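Hypoxanthine-guanine phosphoribosyltransferase (HGPRT) (Schistosoma mansoni, PDB 5IPF) probably catalyses the transfer of a phosphoribosyl group to hypoxanthine and guanine in purine salvage, giving IMP and GMP. Local coordinates at residues A[186-191]-A[214-219]. Numbering follows the deposited sequence.
Sequences ASLLVK and VGYALD. With IMP (inosinic acid), chain E.
Leu188 and Leu189, at the corner between strands 182-187 and 189-191 of the parallel sheet of the phosphoribosyltransferase fold, reach across to Tyr216 and Leu218 of a type I' turn spanning Gly215 to Leu218. The contact is buried and apolar, and it joins that sheet to the loop following strand 213-214, beside the purine of IMP. Leu188 swings CG anti to its backbone N (chi1 175°), which brings Leu188 CD2 to the CD2-CE2 bond of the Tyr216 ring, 3.7 Å from either carbon. The methyl comes to the ring obliquely. As whole side chains, the leucine and the tyrosine cross at about a right angle. Phe99 of helix 97-112 packs on both residues, and Tyr216 OH is hydrogen-bonded to Asp102 of the same helix, which should hold the far end of the ring. One residue on, Leu189 takes a different rotamer, CG anti to its carbonyl carbon (chi1 -57°), and one methyl pair makes the contact: Leu189 CD1 lies 3.7 Å from Leu218 CD1. Across the corner, Ser187 OG donates to Leu189 O over 2.7 Å, tilted 31° from the carbonyl plane. Both segments then continue to the nucleotide. Lys191, extended beyond CG, brings NZ to IMP O6 in a weak 3.1 Å hydrogen bond, while Asp219 O comes within 3.3 Å of IMP C2.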
ATOM      1  N   ALA A 186      -4.060 -15.434  17.471  1.00 45.95           N
ATOM      2  CA  ALA A 186      -4.354 -14.099  16.960  1.00 43.86           C
ATOM      3  C   ALA A 186      -5.594 -14.201  16.080  1.00 40.70           C
ATOM      4  O   ALA A 186      -5.559 -14.839  15.023  1.00 34.09           O
ATOM      5  CB  ALA A 186      -3.169 -13.529  16.182  1.00 48.97           C
ATOM      6  N   SER A 187      -6.688 -13.584  16.521  1.00 35.37           N
ATOM      7  CA  SER A 187      -7.954 -13.601  15.802  1.00 32.52           C
ATOM      8  C   SER A 187      -8.284 -12.190  15.342  1.00 36.54           C
ATOM      9  O   SER A 187      -8.262 -11.250  16.145  1.00 29.90           O
ATOM     10  CB  SER A 187      -9.087 -14.147  16.676  1.00 50.27           C
ATOM     11  OG  SER A 187     -10.327 -14.106  15.990  1.00 51.07           O
ATOM     12  N   LEU A 188      -8.588 -12.048  14.051  1.00 41.28           N
ATOM     13  CA  LEU A 188      -8.890 -10.730  13.503  1.00 28.40           C
ATOM     14  C   LEU A 188     -10.176 -10.171  14.097  1.00 28.32           C
ATOM     15  O   LEU A 188     -10.232  -9.002  14.497  1.00 37.86           O
ATOM     16  CB  LEU A 188      -8.990 -10.804  11.980  1.00 28.28           C
ATOM     17  CG  LEU A 188      -9.428  -9.506  11.298  1.00 27.30           C
ATOM     18  CD1 LEU A 188      -8.419  -8.397  11.553  1.00 26.38           C
ATOM     19  CD2 LEU A 188      -9.638  -9.721   9.808  1.00 27.75           C
ATOM     20  N   LEU A 189     -11.221 -10.992  14.167  1.00 31.17           N
ATOM     21  CA  LEU A 189     -12.514 -10.569  14.678  1.00 44.10           C
ATOM     22  C   LEU A 189     -12.948 -11.465  15.830  1.00 43.93           C
ATOM     23  O   LEU A 189     -12.568 -12.637  15.910  1.00 44.00           O
ATOM     24  CB  LEU A 189     -13.586 -10.595  13.581  1.00 41.00           C
ATOM     25  CG  LEU A 189     -13.323  -9.773  12.319  1.00 33.97           C
ATOM     26  CD1 LEU A 189     -14.543  -9.801  11.415  1.00 50.92           C
ATOM     27  CD2 LEU A 189     -12.943  -8.347  12.676  1.00 39.57           C
ATOM     28  N   VAL A 190     -13.754 -10.895  16.724  1.00 49.49           N
ATOM     29  CA  VAL A 190     -14.359 -11.621  17.834  1.00 48.22           C
ATOM     30  C   VAL A 190     -15.813 -11.187  17.941  1.00 39.59           C
ATOM     31  O   VAL A 190     -16.104  -9.987  17.982  1.00 42.97           O
ATOM     32  CB  VAL A 190     -13.618 -11.375  19.164  1.00 45.39           C
ATOM     33  CG1 VAL A 190     -14.523 -11.686  20.345  1.00 45.66           C
ATOM     34  CG2 VAL A 190     -12.359 -12.220  19.229  1.00 38.67           C
ATOM     35  N   LYS A 191     -16.723 -12.156  17.975  1.00 45.58           N
ATOM     36  CA  LYS A 191     -18.145 -11.857  18.064  1.00 44.83           C
ATOM     37  C   LYS A 191     -18.551 -11.619  19.511  1.00 38.48           C
ATOM     38  O   LYS A 191     -18.164 -12.372  20.410  1.00 49.63           O
ATOM     39  CB  LYS A 191     -18.971 -12.998  17.471  1.00 41.83           C
ATOM     40  CG  LYS A 191     -19.349 -12.802  16.015  1.00 40.02           C
ATOM     41  CD  LYS A 191     -20.220 -13.946  15.527  1.00 43.47           C
ATOM     42  CE  LYS A 191     -20.746 -13.689  14.127  1.00 44.59           C
ATOM     43  NZ  LYS A 191     -21.562 -14.830  13.622  1.00 64.88           N
ATOM     44  N   VAL A 214     -19.003 -11.213   6.265  1.00 45.34           N
ATOM     45  CA  VAL A 214     -18.345 -11.845   5.125  1.00 38.23           C
ATOM     46  C   VAL A 214     -17.323 -10.869   4.551  1.00 40.99           C
ATOM     47  O   VAL A 214     -17.260  -9.704   4.945  1.00 36.63           O
ATOM     48  CB  VAL A 214     -19.344 -12.272   4.027  1.00 40.88           C
ATOM     49  CG1 VAL A 214     -20.311 -13.323   4.550  1.00 42.74           C
ATOM     50  CG2 VAL A 214     -20.099 -11.063   3.487  1.00 41.24           C
ATOM     51  N   GLY A 215     -16.521 -11.359   3.608  1.00 44.33           N
ATOM     52  CA  GLY A 215     -15.505 -10.562   2.951  1.00 43.14           C
ATOM     53  C   GLY A 215     -14.154 -10.655   3.649  1.00 47.43           C
ATOM     54  O   GLY A 215     -14.049 -11.001   4.828  1.00 44.65           O
ATOM     55  N   TYR A 216     -13.097 -10.331   2.894  1.00 54.81           N
ATOM     56  CA  TYR A 216     -11.713 -10.397   3.385  1.00 48.91           C
ATOM     57  C   TYR A 216     -11.377 -11.815   3.875  1.00 47.19           C
ATOM     58  O   TYR A 216     -11.014 -12.031   5.034  1.00 45.19           O
ATOM     59  CB  TYR A 216     -11.459  -9.335   4.466  1.00 40.38           C
ATOM     60  CG  TYR A 216     -10.006  -9.166   4.861  1.00 43.94           C
ATOM     61  CD1 TYR A 216      -9.097  -8.557   4.004  1.00 41.90           C
ATOM     62  CD2 TYR A 216      -9.544  -9.619   6.092  1.00 34.87           C
ATOM     63  CE1 TYR A 216      -7.771  -8.413   4.355  1.00 36.58           C
ATOM     64  CE2 TYR A 216      -8.218  -9.480   6.453  1.00 43.82           C
ATOM     65  CZ  TYR A 216      -7.336  -8.876   5.580  1.00 48.30           C
ATOM     66  OH  TYR A 216      -6.012  -8.726   5.923  1.00 37.07           O
ATOM     67  N   ALA A 217     -11.523 -12.785   2.963  1.00 43.75           N
ATOM     68  CA  ALA A 217     -11.463 -14.236   3.107  1.00 38.79           C
ATOM     69  C   ALA A 217     -12.556 -14.811   4.024  1.00 45.99           C
ATOM     70  O   ALA A 217     -12.688 -16.033   4.080  1.00 51.15           O
ATOM     71  CB  ALA A 217     -10.093 -14.753   3.593  1.00 48.61           C
ATOM     72  N   LEU A 218     -13.368 -14.002   4.702  1.00 48.94           N
ATOM     73  CA  LEU A 218     -14.489 -14.566   5.446  1.00 48.77           C
ATOM     74  C   LEU A 218     -15.572 -14.996   4.469  1.00 45.68           C
ATOM     75  O   LEU A 218     -15.898 -14.265   3.530  1.00 46.99           O
ATOM     76  CB  LEU A 218     -15.055 -13.568   6.450  1.00 53.95           C
ATOM     77  CG  LEU A 218     -14.076 -12.915   7.423  1.00 47.94           C
ATOM     78  CD1 LEU A 218     -14.813 -12.201   8.547  1.00 41.88           C
ATOM     79  CD2 LEU A 218     -13.143 -13.951   7.976  1.00 50.66           C
ATOM     80  N   ASP A 219     -16.141 -16.176   4.689  1.00 49.97           N
ATOM     81  CA  ASP A 219     -17.026 -16.777   3.708  1.00 51.89           C
ATOM     82  C   ASP A 219     -18.394 -17.085   4.302  1.00 46.30           C
ATOM     83  O   ASP A 219     -18.556 -17.239   5.516  1.00 57.58           O
ATOM     84  CB  ASP A 219     -16.412 -18.063   3.148  1.00 62.63           C
ATOM     85  CG  ASP A 219     -16.236 -19.130   4.207  1.00 66.37           C
ATOM     86  OD1 ASP A 219     -15.221 -19.081   4.934  1.00 74.19           O
ATOM     87  OD2 ASP A 219     -17.110 -20.017   4.311  1.00 63.11           O
TER
HETATM   88  P   IMP E1300     -16.577 -20.953  16.567  1.00 71.06           P
HETATM   89  O1P IMP E1300     -15.594 -20.114  17.348  1.00 77.94           O
HETATM   90  O2P IMP E1300     -18.019 -20.511  16.513  1.00 67.71           O
HETATM   91  O3P IMP E1300     -16.548 -22.346  17.150  1.00 90.48           O
HETATM   92  O5' IMP E1300     -16.070 -21.016  15.055  1.00 79.15           O
HETATM   93  C5' IMP E1300     -16.973 -20.770  13.982  1.00 76.54           C
HETATM   94  C4' IMP E1300     -16.403 -21.150  12.636  1.00 68.65           C
HETATM   95  O4' IMP E1300     -17.190 -20.520  11.603  1.00 64.09           O
HETATM   96  C3' IMP E1300     -14.969 -20.728  12.366  1.00 75.32           C
HETATM   97  O3' IMP E1300     -14.398 -21.589  11.381  1.00 82.05           O
HETATM   98  C2' IMP E1300     -15.133 -19.325  11.783  1.00 75.28           C
HETATM   99  O2' IMP E1300     -14.119 -18.952  10.874  1.00 79.89           O
HETATM  100  C1' IMP E1300     -16.510 -19.382  11.097  1.00 65.79           C
HETATM  101  N9  IMP E1300     -17.341 -18.206  11.375  1.00 55.39           N
HETATM  102  C8  IMP E1300     -17.892 -17.891  12.591  1.00 53.75           C
HETATM  103  N7  IMP E1300     -18.591 -16.743  12.469  1.00 52.74           N
HETATM  104  C5  IMP E1300     -18.501 -16.317  11.191  1.00 58.66           C
HETATM  105  C6  IMP E1300     -19.027 -15.207  10.542  1.00 56.07           C
HETATM  106  O6  IMP E1300     -19.766 -14.430  11.146  1.00 51.70           O
HETATM  107  N1  IMP E1300     -18.765 -15.019   9.200  1.00 52.90           N
HETATM  108  C2  IMP E1300     -17.987 -15.931   8.517  1.00 53.19           C
HETATM  109  N3  IMP E1300     -17.468 -17.031   9.169  1.00 53.55           N
HETATM  110  C4  IMP E1300     -17.719 -17.225  10.488  1.00 55.45           C